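Local coordinates for oligopeptide ABC transporter, periplasmic oligopeptide-binding protein, putative (Thermotoga maritima MSB8, PDB 5IPW) that probably binds oligopeptides in the periplasm and passes them to an ABC transporter for import, at residues L43-L48 against L115-K120; F356-F361 against D418-K423; T128-V133 against L162-V167; G57-T62 against E267-P272; W121-P126 against P191-K196. One frame throughout, in Å; residues are numbered along the deposited sequence.

In the fold
From the N terminus, contact 1 opens at 43-48 and contact 4 at 57-62, before contact 1 closes at 115-120, so these two loops cross. The chain then opens contact 5 at 121-126 and contact 3 at 128-133; contact 3 closes first, at 162-167, within the loop that contact 5 completes at 191-196, and both lie between the segments of contact 4, which closes at 267-272. Together the four tie N-terminal loops, the five-stranded antiparallel sheet, helix 129-140 and the loop before strand 276-281 into one side of the molecule. Contact 2 follows in series on the opposite side of the chain's centre, about 64 Å from contact 1 between centres, and joins two helices there.

Contact 1: residues L43-L48 against L115-K120; sequences LPEEPL and LRKGVK
Glu46 O takes a hydrogen bond from Arg116 NE at 2.8 Å, nearly straight and lying in both the guanidinium plane and the carbonyl plane. A bend at chi3 (84°) turns the arginine head onto the 43-48 backbone, where the Leu48 backbone lies over one of its faces. With a leucine in place of Arg116, Glu46 O would probably lose its NE donor and the Leu48 backbone the flat group beneath it. Further along, Glu45 N donates to Lys117 O at 3.0 Å, and Pro44 CB rests on Val119 CG2 at 3.6 Å, a small apolar patch that suits a proline and a valine. The Glu45 carboxylate crosses the methylenes of Lys117; OE2 stays 4.4 Å from Lys117 NZ, probably attractive, though too far for a salt bridge. Gly118 suits the type II turn 116-119: at its positive phi (92°) a CB would jam against the carbonyl of the residue before. Beyond, Glu46 forms a salt bridge with Lys100, and Lys120 NZ bonds to the carbonyls of Gln41 and Arg42. The contact sets the exit of helix 39-42 against the exit of strand 110-115, while Leu48 begins strand 48-51 and makes backbone hydrogen bonds with Trp262 and Val264.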
# COMPACT_ATOMS: atom_id res chain seq x y z
N LEU A 43 28.33 -9.62 10.65
CA LEU A 43 27.23 -8.86 11.26
C LEU A 43 27.67 -7.49 11.77
O LEU A 43 28.85 -7.29 12.07
CB LEU A 43 26.62 -9.65 12.42
CG LEU A 43 25.86 -10.92 12.07
CD1 LEU A 43 25.72 -11.78 13.30
CD2 LEU A 43 24.49 -10.58 11.50
N PRO A 44 26.74 -6.55 11.89
CA PRO A 44 27.07 -5.29 12.55
C PRO A 44 27.24 -5.48 14.05
O PRO A 44 27.07 -6.58 14.56
CB PRO A 44 25.86 -4.41 12.25
CG PRO A 44 24.74 -5.37 12.11
CD PRO A 44 25.33 -6.59 11.46
N GLU A 45 27.57 -4.40 14.76
CA GLU A 45 27.73 -4.46 16.21
C GLU A 45 26.38 -4.66 16.87
O GLU A 45 26.28 -5.36 17.85
CB GLU A 45 28.40 -3.19 16.73
CG GLU A 45 29.89 -3.14 16.43
CD GLU A 45 30.56 -1.86 16.94
OE1 GLU A 45 29.89 -1.01 17.57
OE2 GLU A 45 31.78 -1.72 16.71
N GLU A 46 25.35 -4.04 16.31
CA GLU A 46 24.01 -4.13 16.84
C GLU A 46 23.02 -4.47 15.71
O GLU A 46 22.36 -3.59 15.16
CB GLU A 46 23.62 -2.80 17.51
CG GLU A 46 24.52 -2.38 18.68
CD GLU A 46 23.92 -1.25 19.50
OE1 GLU A 46 23.51 -1.49 20.65
OE2 GLU A 46 23.85 -0.11 18.98
N PRO A 47 22.91 -5.77 15.37
CA PRO A 47 21.98 -6.18 14.32
C PRO A 47 20.52 -5.96 14.71
O PRO A 47 20.20 -5.90 15.89
CB PRO A 47 22.24 -7.69 14.18
CG PRO A 47 22.81 -8.10 15.50
CD PRO A 47 23.64 -6.93 15.93
N LEU A 48 19.65 -5.82 13.72
CA LEU A 48 18.22 -5.82 13.98
C LEU A 48 17.83 -7.18 14.52
O LEU A 48 18.42 -8.19 14.15
CB LEU A 48 17.44 -5.49 12.70
CG LEU A 48 15.91 -5.57 12.76
CD1 LEU A 48 15.33 -4.58 13.75
CD2 LEU A 48 15.32 -5.34 11.39
N LEU A 115 21.99 4.96 12.54
CA LEU A 115 22.32 3.74 11.83
C LEU A 115 23.08 2.78 12.73
O LEU A 115 23.45 3.13 13.85
CB LEU A 115 23.14 4.06 10.59
CG LEU A 115 22.54 5.11 9.65
CD1 LEU A 115 23.39 5.22 8.39
CD2 LEU A 115 21.10 4.77 9.28
N ARG A 116 23.33 1.59 12.20
CA ARG A 116 23.91 0.50 12.97
C ARG A 116 25.34 0.38 12.50
O ARG A 116 25.61 0.11 11.32
CB ARG A 116 23.11 -0.79 12.76
CG ARG A 116 21.62 -0.54 12.53
CD ARG A 116 20.82 -1.79 12.20
NE ARG A 116 20.46 -2.44 13.44
CZ ARG A 116 19.26 -2.44 14.01
NH1 ARG A 116 18.20 -1.86 13.46
NH2 ARG A 116 19.13 -3.06 15.17
N LYS A 117 26.27 0.62 13.41
CA LYS A 117 27.69 0.59 13.11
C LYS A 117 28.12 -0.83 12.75
O LYS A 117 27.72 -1.79 13.38
CB LYS A 117 28.49 1.11 14.31
CG LYS A 117 30.01 1.05 14.15
CD LYS A 117 30.72 1.64 15.37
CE LYS A 117 32.18 1.19 15.46
NZ LYS A 117 33.04 1.76 14.39
N GLY A 118 28.93 -0.93 11.71
CA GLY A 118 29.45 -2.22 11.26
C GLY A 118 28.63 -2.93 10.20
O GLY A 118 29.01 -4.01 9.77
N VAL A 119 27.52 -2.35 9.78
CA VAL A 119 26.75 -2.92 8.69
C VAL A 119 27.58 -2.86 7.42
O VAL A 119 28.14 -1.82 7.08
CB VAL A 119 25.42 -2.18 8.44
CG1 VAL A 119 24.79 -2.64 7.14
CG2 VAL A 119 24.46 -2.41 9.59
N LYS A 120 27.63 -3.97 6.71
CA LYS A 120 28.37 -4.05 5.47
C LYS A 120 27.44 -4.40 4.32
O LYS A 120 26.47 -5.12 4.50
CB LYS A 120 29.50 -5.08 5.61
CG LYS A 120 30.68 -4.56 6.43
CD LYS A 120 31.55 -5.68 6.99
CE LYS A 120 31.58 -5.69 8.52
NZ LYS A 120 30.27 -6.00 9.16

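Contact 2: residues F356-F361 against D418-K423; sequences FNDVRF and DEMGLK
Met420 reaches from the last turn of helix 410-420 toward the start of helix 359-367, where its thioether settles between Asp358 and Phe361. It comes at Asp358 from the opposite direction, its CG lying 3.3 Å from Asp358 OD2. The bend at chi3 (50°) then carries CE in between Asp358 OD2 and Phe361 CB, while SD lies 3.8 Å from Phe361 CB. An unbranched, flexible methionine suits such a place, since it can follow the side of a helix that offers both a carboxylate and an aromatic residue. The Phe361 ring meets Met420 CE and Leu422 CD1 obliquely, with Leu422 CD1 4.3 Å from Phe361 CD1.

Arg360 runs the other way, sliding past Met420 so that its NH2 lies 3.7 Å from Met420 CG. A water at the edge of the guanidinium, in its plane, accepts from Arg360 NH2 and donates to Glu419 O, joining the arginine to a carbonyl of the last helical turn. Asp358 OD2 stands over the centre of one guanidinium face; the long ion pair of Arg360 NE with Asp358 OD1 probably acts through charge alone, no N-H pointing at the oxygen. The same aspartate is the N-cap of helix 359-367, its OD1 taking a weak bond from Arg360 N. Beyond Met420 the chain leaves its helix at Gly421, whose phi of 104° suits a glycine. Phe361 continues onto Leu417 of helix 410-420 and Leu343 of strand 340-343, so the start of one helix and the end of the other pack together beside that strand.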
# COMPACT_ATOMS: atom_id res chain seq x y z
N PHE A 356 -30.57 15.01 -2.36
CA PHE A 356 -29.25 14.34 -2.28
C PHE A 356 -28.41 14.75 -1.05
O PHE A 356 -27.74 13.92 -0.46
CB PHE A 356 -28.45 14.59 -3.57
CG PHE A 356 -28.89 13.76 -4.76
CD1 PHE A 356 -30.00 12.92 -4.72
CD2 PHE A 356 -28.19 13.85 -5.96
CE1 PHE A 356 -30.38 12.19 -5.82
CE2 PHE A 356 -28.58 13.12 -7.07
CZ PHE A 356 -29.67 12.29 -7.00
N ASN A 357 -28.45 16.02 -0.68
CA ASN A 357 -27.70 16.50 0.48
C ASN A 357 -28.38 16.24 1.82
O ASN A 357 -27.81 16.54 2.88
CB ASN A 357 -27.40 17.99 0.35
CG ASN A 357 -26.31 18.27 -0.65
OD1 ASN A 357 -25.14 18.38 -0.28
ND2 ASN A 357 -26.67 18.37 -1.92
N ASP A 358 -29.59 15.70 1.78
CA ASP A 358 -30.28 15.30 2.99
C ASP A 358 -29.70 13.97 3.44
O ASP A 358 -29.91 12.94 2.80
CB ASP A 358 -31.79 15.17 2.73
CG ASP A 358 -32.61 15.00 4.01
OD1 ASP A 358 -32.02 14.86 5.11
OD2 ASP A 358 -33.85 15.02 3.90
N VAL A 359 -28.97 14.01 4.56
CA VAL A 359 -28.34 12.82 5.14
C VAL A 359 -29.29 11.63 5.18
O VAL A 359 -28.92 10.50 4.85
CB VAL A 359 -27.88 13.09 6.60
CG1 VAL A 359 -27.16 11.86 7.15
CG2 VAL A 359 -26.98 14.32 6.68
N ARG A 360 -30.53 11.91 5.59
CA ARG A 360 -31.56 10.89 5.73
C ARG A 360 -31.83 10.14 4.43
O ARG A 360 -32.15 8.95 4.46
CB ARG A 360 -32.84 11.53 6.26
CG ARG A 360 -32.73 11.97 7.72
CD ARG A 360 -33.29 13.36 7.95
NE ARG A 360 -34.66 13.49 7.46
CZ ARG A 360 -35.35 14.63 7.42
NH1 ARG A 360 -34.81 15.77 7.84
NH2 ARG A 360 -36.59 14.62 6.95
N PHE A 361 -31.71 10.84 3.30
CA PHE A 361 -31.87 10.19 2.00
C PHE A 361 -30.77 9.15 1.79
O PHE A 361 -31.04 8.05 1.28
CB PHE A 361 -31.86 11.22 0.85
CG PHE A 361 -32.12 10.59 -0.50
CD1 PHE A 361 -33.35 10.01 -0.79
CD2 PHE A 361 -31.13 10.55 -1.48
CE1 PHE A 361 -33.60 9.40 -2.02
CE2 PHE A 361 -31.37 9.95 -2.71
CZ PHE A 361 -32.61 9.38 -2.98
N ASP A 418 -40.34 8.71 4.09
CA ASP A 418 -41.60 9.30 4.55
C ASP A 418 -41.33 10.49 5.47
O ASP A 418 -42.02 11.50 5.38
CB ASP A 418 -42.47 8.26 5.27
CG ASP A 418 -42.82 7.06 4.40
OD1 ASP A 418 -42.77 7.19 3.15
OD2 ASP A 418 -43.14 5.99 4.96
N GLU A 419 -40.31 10.38 6.32
CA GLU A 419 -39.92 11.50 7.18
C GLU A 419 -39.54 12.75 6.38
O GLU A 419 -39.77 13.87 6.83
CB GLU A 419 -38.76 11.12 8.12
CG GLU A 419 -39.17 10.64 9.50
CD GLU A 419 -39.21 9.12 9.65
OE1 GLU A 419 -40.09 8.61 10.37
OE2 GLU A 419 -38.36 8.44 9.06
N MET A 420 -38.93 12.55 5.20
CA MET A 420 -38.49 13.67 4.35
C MET A 420 -39.65 14.39 3.66
O MET A 420 -39.56 15.59 3.39
CB MET A 420 -37.49 13.18 3.30
CG MET A 420 -36.18 12.65 3.88
SD MET A 420 -35.10 11.88 2.65
CE MET A 420 -35.08 13.12 1.36
N GLY A 421 -40.73 13.67 3.40
CA GLY A 421 -41.87 14.22 2.68
C GLY A 421 -41.94 13.74 1.25
O GLY A 421 -42.71 14.25 0.46
N LEU A 422 -41.12 12.75 0.92
CA LEU A 422 -41.17 12.15 -0.41
C LEU A 422 -42.37 11.22 -0.47
O LEU A 422 -42.30 10.05 -0.09
CB LEU A 422 -39.87 11.41 -0.72
CG LEU A 422 -38.59 12.25 -0.59
CD1 LEU A 422 -37.37 11.40 -0.91
CD2 LEU A 422 -38.63 13.50 -1.46
N LYS A 423 -43.49 11.76 -0.93
CA LYS A 423 -44.76 11.05 -0.95
C LYS A 423 -44.79 10.01 -2.06
O LYS A 423 -44.31 10.27 -3.16
CB LYS A 423 -45.90 12.05 -1.16
CG LYS A 423 -45.97 13.17 -0.12
CD LYS A 423 -46.57 14.45 -0.68
CE LYS A 423 -48.07 14.31 -0.92
NZ LYS A 423 -48.66 15.58 -1.44
O HOH W 1 -38.70 16.21 6.81

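Contact 3: residues T128-V133 against L162-V167; sequences TAHDIV and LDDYTV
The capped start of helix 129-140 docks on the beta turn 163-166 between two antiparallel strands: Ala129 N donates to Asp164 O at 2.7 Å, the donor tilted 34° from the carbonyl plane. Thr128 is the N-cap, its OG1 accepting from His130 N, and, through a weak bond from its N to Asp131 OD2, it completes a capping box. A second bond across the contact, somewhat bent, runs between side chains, from His130 NE2 to Asp164 OD1 at 3.1 Å. The carboxylate oxygen sits at the edge of the imidazole, close to its plane, while the two flat groups stand nearly perpendicular (82°). A leucine in place of Asp164 would probably leave His130 NE2 without this acceptor and the ring freer to turn. The turn itself is held by Asp163, whose OD1 takes Tyr165 N in an Asx turn and also Thr166 OG1; aspartate suits this because one oxygen can serve both donors. Below the polar layer, small Ala129 lets the helix come close, its CB 3.9 Å from Val167 CB, and Ile132 CD1 meets Val167 CG1 at 3.8 Å, the two side chains crossing at about a right angle. The helix start thereby packs on strands 157-163 and 166-171, with Ala161, Val159 and Phe169 around it.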
# COMPACT_ATOMS: atom_id res chain seq x y z
N THR A 128 27.36 3.24 5.35
CA THR A 128 27.40 4.43 6.18
C THR A 128 26.31 5.38 5.73
O THR A 128 25.64 5.13 4.73
CB THR A 128 28.76 5.15 6.07
OG1 THR A 128 28.90 5.70 4.76
CG2 THR A 128 29.90 4.18 6.34
N ALA A 129 26.16 6.48 6.46
CA ALA A 129 25.17 7.49 6.11
C ALA A 129 25.54 8.23 4.83
O ALA A 129 24.69 8.87 4.22
CB ALA A 129 25.01 8.48 7.25
N HIS A 130 26.80 8.14 4.42
CA HIS A 130 27.22 8.75 3.16
C HIS A 130 26.55 8.07 1.97
O HIS A 130 26.29 8.72 0.96
CB HIS A 130 28.74 8.75 3.04
CG HIS A 130 29.42 9.37 4.21
ND1 HIS A 130 29.28 10.70 4.53
CD2 HIS A 130 30.21 8.84 5.17
CE1 HIS A 130 29.96 10.96 5.63
NE2 HIS A 130 30.54 9.85 6.04
N ASP A 131 26.25 6.78 2.08
CA ASP A 131 25.51 6.07 1.04
C ASP A 131 24.08 6.60 0.87
O ASP A 131 23.52 6.56 -0.23
CB ASP A 131 25.48 4.58 1.32
CG ASP A 131 26.82 3.93 1.15
OD1 ASP A 131 27.53 4.30 0.18
OD2 ASP A 131 27.18 3.06 1.96
N ILE A 132 23.48 7.07 1.96
CA ILE A 132 22.16 7.68 1.90
C ILE A 132 22.28 9.04 1.24
O ILE A 132 21.50 9.37 0.35
CB ILE A 132 21.53 7.81 3.29
CG1 ILE A 132 21.34 6.42 3.89
CG2 ILE A 132 20.19 8.54 3.19
CD1 ILE A 132 20.87 6.40 5.33
N VAL A 133 23.26 9.83 1.67
CA VAL A 133 23.47 11.17 1.11
C VAL A 133 23.75 11.06 -0.39
O VAL A 133 23.17 11.76 -1.21
CB VAL A 133 24.64 11.91 1.80
CG1 VAL A 133 24.94 13.21 1.08
CG2 VAL A 133 24.32 12.17 3.26
N LEU A 162 25.82 13.53 9.64
CA LEU A 162 26.37 14.13 10.86
C LEU A 162 27.59 13.34 11.34
O LEU A 162 28.54 13.91 11.85
CB LEU A 162 25.31 14.21 11.96
CG LEU A 162 24.12 15.12 11.65
CD1 LEU A 162 22.99 14.88 12.64
CD2 LEU A 162 24.52 16.59 11.64
N ASP A 163 27.54 12.03 11.17
CA ASP A 163 28.74 11.18 11.21
C ASP A 163 28.44 9.94 10.38
O ASP A 163 27.38 9.84 9.77
CB ASP A 163 29.14 10.84 12.64
CG ASP A 163 28.03 10.17 13.41
OD1 ASP A 163 27.51 9.13 12.94
OD2 ASP A 163 27.66 10.68 14.49
N ASP A 164 29.36 8.98 10.38
CA ASP A 164 29.21 7.77 9.57
C ASP A 164 27.89 7.05 9.80
O ASP A 164 27.40 6.37 8.89
CB ASP A 164 30.35 6.80 9.84
CG ASP A 164 31.65 7.22 9.19
OD1 ASP A 164 31.64 8.14 8.34
OD2 ASP A 164 32.68 6.62 9.54
N TYR A 165 27.32 7.17 10.99
CA TYR A 165 26.16 6.40 11.37
C TYR A 165 24.98 7.26 11.81
O TYR A 165 24.08 6.79 12.49
CB TYR A 165 26.58 5.38 12.43
CG TYR A 165 27.72 4.54 11.93
CD1 TYR A 165 27.54 3.66 10.86
CD2 TYR A 165 29.01 4.67 12.46
CE1 TYR A 165 28.59 2.90 10.36
CE2 TYR A 165 30.06 3.91 11.97
CZ TYR A 165 29.85 3.03 10.92
OH TYR A 165 30.88 2.27 10.42
N THR A 166 24.98 8.52 11.40
CA THR A 166 23.86 9.42 11.65
C THR A 166 23.59 10.23 10.41
O THR A 166 24.50 10.87 9.87
CB THR A 166 24.13 10.38 12.82
OG1 THR A 166 24.96 9.76 13.80
CG2 THR A 166 22.82 10.79 13.47
N VAL A 167 22.34 10.20 9.95
CA VAL A 167 21.91 10.95 8.77
C VAL A 167 20.78 11.87 9.20
O VAL A 167 19.91 11.49 9.98
CB VAL A 167 21.47 10.01 7.61
CG1 VAL A 167 20.38 9.04 8.05
CG2 VAL A 167 21.02 10.82 6.40

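Contact 4: residues G57-T62 against E267-P272; sequences GQFGGT and EGNQLP
Phe59 and the backbone of Gln270 make the close part of this contact, the ring turning its edge to the carbonyl oxygens of Gln270 and Pro272. Phe59 CE1 is 3.0 Å from Gln270 O and 3.6 Å from Pro272 O, both near the ring plane. The slightly positive C-H rim of a phenyl ring is probably a fair match for such oxygens, though no conventional hydrogen bond spans the two segments. The next corner, Phe59 CZ, rests on Asn269 CB at 3.5 Å, and Phe59 CE2 lies equally far from Asn269 OD1. The amide stands almost perpendicular to the ring (85°) and meets it obliquely.

The rest is looser. Gly57 O and Asn269 ND2 are 4.2 Å apart, and that amide nitrogen bonds to Asp265 instead. The Gln270 side chain likewise looks elsewhere, its NE2 bonding to the carbonyls of Phe261 and Pro259, so Gln270 offers Phe59 chiefly its backbone. On the outer side Gln58 is exposed, its CB bond pointing from the partner loop and its OE1 bonded to Gln633 N. The peptide before Pro272 is cis, and in the 57-62 loop Gly60 and Gly61 both have positive phi, which suits glycine. Pro25 and Arg257 also touch the Phe59 side chain. In fold terms these are the lead-in loops of strands 62-67 and 276-281, parallel neighbours in a mixed sheet; the ring packs edge-on against backbone carbonyls, beside the backbone hydrogen bonds of Gly60 with Tyr273 and Gly61 with Tyr276 that join the two loops.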
# COMPACT_ATOMS: atom_id res chain seq x y z
N GLY A 57 13.16 -20.36 13.24
CA GLY A 57 13.30 -21.12 12.00
C GLY A 57 14.58 -21.93 11.88
O GLY A 57 15.44 -21.89 12.75
N GLN A 58 14.68 -22.67 10.78
CA GLN A 58 15.84 -23.50 10.46
C GLN A 58 16.43 -23.03 9.15
O GLN A 58 15.71 -22.57 8.27
CB GLN A 58 15.44 -24.97 10.31
CG GLN A 58 14.94 -25.59 11.60
CD GLN A 58 14.37 -26.98 11.38
OE1 GLN A 58 13.32 -27.14 10.76
NE2 GLN A 58 15.05 -28.00 11.90
N PHE A 59 17.75 -23.15 9.05
CA PHE A 59 18.47 -22.68 7.87
C PHE A 59 18.37 -23.69 6.74
O PHE A 59 18.45 -24.91 6.96
CB PHE A 59 19.95 -22.48 8.20
CG PHE A 59 20.25 -21.23 8.95
CD1 PHE A 59 19.96 -20.00 8.39
CD2 PHE A 59 20.87 -21.28 10.20
CE1 PHE A 59 20.25 -18.83 9.08
CE2 PHE A 59 21.16 -20.12 10.89
CZ PHE A 59 20.85 -18.89 10.33
N GLY A 60 18.22 -23.18 5.52
CA GLY A 60 18.41 -23.96 4.32
C GLY A 60 17.30 -23.78 3.32
O GLY A 60 16.38 -22.99 3.53
N GLY A 61 17.42 -24.51 2.21
CA GLY A 61 16.33 -24.68 1.26
C GLY A 61 16.32 -23.71 0.10
O GLY A 61 17.02 -22.69 0.12
N THR A 62 15.54 -24.07 -0.91
CA THR A 62 15.31 -23.22 -2.07
C THR A 62 13.82 -22.99 -2.18
O THR A 62 13.04 -23.93 -2.31
CB THR A 62 15.86 -23.83 -3.38
OG1 THR A 62 17.28 -23.97 -3.29
CG2 THR A 62 15.55 -22.94 -4.57
N GLU A 267 17.05 -15.94 18.57
CA GLU A 267 18.13 -16.87 18.95
C GLU A 267 19.50 -16.53 18.34
O GLU A 267 20.43 -17.31 18.45
CB GLU A 267 17.77 -18.31 18.58
CG GLU A 267 16.63 -18.92 19.41
CD GLU A 267 17.06 -19.27 20.83
OE1 GLU A 267 17.88 -20.18 21.00
OE2 GLU A 267 16.56 -18.62 21.78
N GLY A 268 19.62 -15.38 17.68
CA GLY A 268 20.89 -14.99 17.06
C GLY A 268 21.24 -15.63 15.72
O GLY A 268 22.37 -15.49 15.25
N ASN A 269 20.30 -16.33 15.09
CA ASN A 269 20.47 -16.78 13.70
C ASN A 269 20.48 -15.60 12.72
O ASN A 269 19.53 -14.83 12.67
CB ASN A 269 19.36 -17.76 13.29
CG ASN A 269 19.34 -19.02 14.12
OD1 ASN A 269 20.35 -19.72 14.23
ND2 ASN A 269 18.20 -19.33 14.72
N GLN A 270 21.55 -15.47 11.94
CA GLN A 270 21.64 -14.46 10.89
C GLN A 270 20.67 -14.80 9.77
O GLN A 270 20.77 -15.85 9.13
CB GLN A 270 23.06 -14.38 10.32
CG GLN A 270 23.19 -13.39 9.17
CD GLN A 270 24.50 -13.49 8.41
OE1 GLN A 270 25.06 -14.58 8.26
NE2 GLN A 270 24.99 -12.35 7.91
N LEU A 271 19.76 -13.88 9.51
CA LEU A 271 18.76 -14.08 8.48
C LEU A 271 19.37 -13.81 7.09
O LEU A 271 20.47 -13.26 6.99
CB LEU A 271 17.56 -13.17 8.75
CG LEU A 271 16.84 -13.46 10.07
CD1 LEU A 271 15.86 -12.35 10.40
CD2 LEU A 271 16.13 -14.80 10.03
N PRO A 272 18.67 -14.22 6.02
CA PRO A 272 17.42 -15.00 6.02
C PRO A 272 17.62 -16.44 6.42
O PRO A 272 18.74 -16.90 6.50
CB PRO A 272 16.96 -14.92 4.56
CG PRO A 272 18.20 -14.67 3.78
CD PRO A 272 19.08 -13.83 4.66

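Contact 5: residues W121-P126 against P191-K196; sequences WSDGAP and PAHYLK
His193 NE2 donates to Asp123 OD2 at 2.9 Å (161°), reaching the carboxylate on its syn side while the oxygen lies near the imidazole plane. The carboxylate and ring planes are 34° apart. Asp123 OD1 is used too, accepting from Ala125 N at 3.1 Å from above the carboxylate plane, so one aspartate both holds its own turn and binds the histidine. The imidazole swings toward the loop because its CG sits between the backbone N and the carbonyl carbon (chi1 75°). Ala125 CB lies over one face of that ring, 3.4 Å from its centroid, a CH-pi contact for which a single methyl is small enough. Trp121 meets His193 obliquely, CD1 to CE1 3.7 Å. Its six-membered ring takes Pro191 CB over the face, 3.6 Å from the centroid and close to the normal, as a compact, rigid proline can lay CB-H on the electron-rich indole. Trp121 NE1 bonds to Asp131, which also accepts from Ala192 N and so helps set the tryptophan against the helix start. The whole is an Asx turn built onto the type I turn 121-124, with Gly124 at positive phi, docked on the start of helix 192-195, where Pro191 is the N-cap.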
# COMPACT_ATOMS: atom_id res chain seq x y z
N TRP A 121 27.74 -3.85 3.14
CA TRP A 121 27.08 -4.25 1.89
C TRP A 121 27.38 -5.71 1.59
O TRP A 121 28.29 -6.29 2.18
CB TRP A 121 27.58 -3.39 0.72
CG TRP A 121 27.17 -1.95 0.80
CD1 TRP A 121 27.87 -0.93 1.38
CD2 TRP A 121 25.97 -1.38 0.29
NE1 TRP A 121 27.18 0.25 1.26
CE2 TRP A 121 26.00 0.00 0.60
CE3 TRP A 121 24.86 -1.89 -0.39
CZ2 TRP A 121 24.97 0.87 0.24
CZ3 TRP A 121 23.84 -1.02 -0.74
CH2 TRP A 121 23.90 0.34 -0.42
N SER A 122 26.63 -6.28 0.65
CA SER A 122 26.76 -7.71 0.31
C SER A 122 28.14 -8.13 -0.23
O SER A 122 28.47 -9.31 -0.23
CB SER A 122 25.66 -8.12 -0.68
OG SER A 122 25.74 -7.35 -1.87
N ASP A 123 28.94 -7.17 -0.67
CA ASP A 123 30.32 -7.43 -1.07
C ASP A 123 31.35 -7.22 0.05
O ASP A 123 32.54 -7.42 -0.17
CB ASP A 123 30.71 -6.53 -2.25
CG ASP A 123 30.83 -5.05 -1.87
OD1 ASP A 123 30.29 -4.64 -0.84
OD2 ASP A 123 31.47 -4.29 -2.63
N GLY A 124 30.89 -6.80 1.24
CA GLY A 124 31.79 -6.59 2.38
C GLY A 124 32.10 -5.13 2.70
O GLY A 124 32.54 -4.82 3.80
N ALA A 125 31.87 -4.23 1.75
CA ALA A 125 32.20 -2.82 1.96
C ALA A 125 31.30 -2.20 3.03
O ALA A 125 30.16 -2.62 3.20
CB ALA A 125 32.08 -2.05 0.65
N PRO A 126 31.82 -1.20 3.76
CA PRO A 126 31.02 -0.60 4.83
C PRO A 126 29.84 0.24 4.36
O PRO A 126 29.94 0.99 3.38
CB PRO A 126 32.03 0.27 5.60
CG PRO A 126 33.18 0.45 4.67
CD PRO A 126 33.22 -0.76 3.80
N PRO A 191 25.03 2.05 -3.04
CA PRO A 191 26.45 1.84 -2.75
C PRO A 191 27.38 2.76 -3.52
O PRO A 191 27.82 2.43 -4.63
CB PRO A 191 26.67 0.38 -3.14
CG PRO A 191 25.66 0.13 -4.21
CD PRO A 191 24.47 0.96 -3.86
N ALA A 192 27.69 3.90 -2.93
CA ALA A 192 28.57 4.89 -3.55
C ALA A 192 29.91 4.30 -3.95
O ALA A 192 30.46 4.64 -5.00
CB ALA A 192 28.77 6.06 -2.61
N HIS A 193 30.45 3.40 -3.13
CA HIS A 193 31.77 2.82 -3.41
C HIS A 193 31.79 2.06 -4.74
O HIS A 193 32.83 1.97 -5.38
CB HIS A 193 32.22 1.91 -2.26
CG HIS A 193 31.52 0.59 -2.21
ND1 HIS A 193 30.25 0.44 -1.68
CD2 HIS A 193 31.91 -0.64 -2.61
CE1 HIS A 193 29.89 -0.83 -1.77
NE2 HIS A 193 30.89 -1.51 -2.33
N TYR A 194 30.63 1.52 -5.12
CA TYR A 194 30.48 0.82 -6.39
C TYR A 194 30.04 1.74 -7.52
O TYR A 194 30.52 1.61 -8.64
CB TYR A 194 29.47 -0.32 -6.27
CG TYR A 194 29.19 -1.05 -7.58
CD1 TYR A 194 30.11 -1.94 -8.12
CD2 TYR A 194 28.00 -0.84 -8.27
CE1 TYR A 194 29.86 -2.59 -9.32
CE2 TYR A 194 27.73 -1.50 -9.47
CZ TYR A 194 28.67 -2.37 -9.99
OH TYR A 194 28.40 -3.01 -11.17
N LEU A 195 29.11 2.66 -7.24
CA LEU A 195 28.45 3.43 -8.30
C LEU A 195 29.16 4.70 -8.77
O LEU A 195 28.96 5.14 -9.90
CB LEU A 195 27.02 3.79 -7.87
CG LEU A 195 26.05 2.61 -7.88
CD1 LEU A 195 24.73 3.02 -7.24
CD2 LEU A 195 25.82 2.10 -9.29
N LYS A 196 29.99 5.28 -7.90
CA LYS A 196 30.68 6.54 -8.23
C LYS A 196 31.53 6.46 -9.50
O LYS A 196 31.73 7.48 -10.17
CB LYS A 196 31.55 7.01 -7.06
CG LYS A 196 30.77 7.73 -5.98
CD LYS A 196 31.68 8.18 -4.85
CE LYS A 196 30.97 9.18 -3.95
NZ LYS A 196 31.82 9.65 -2.81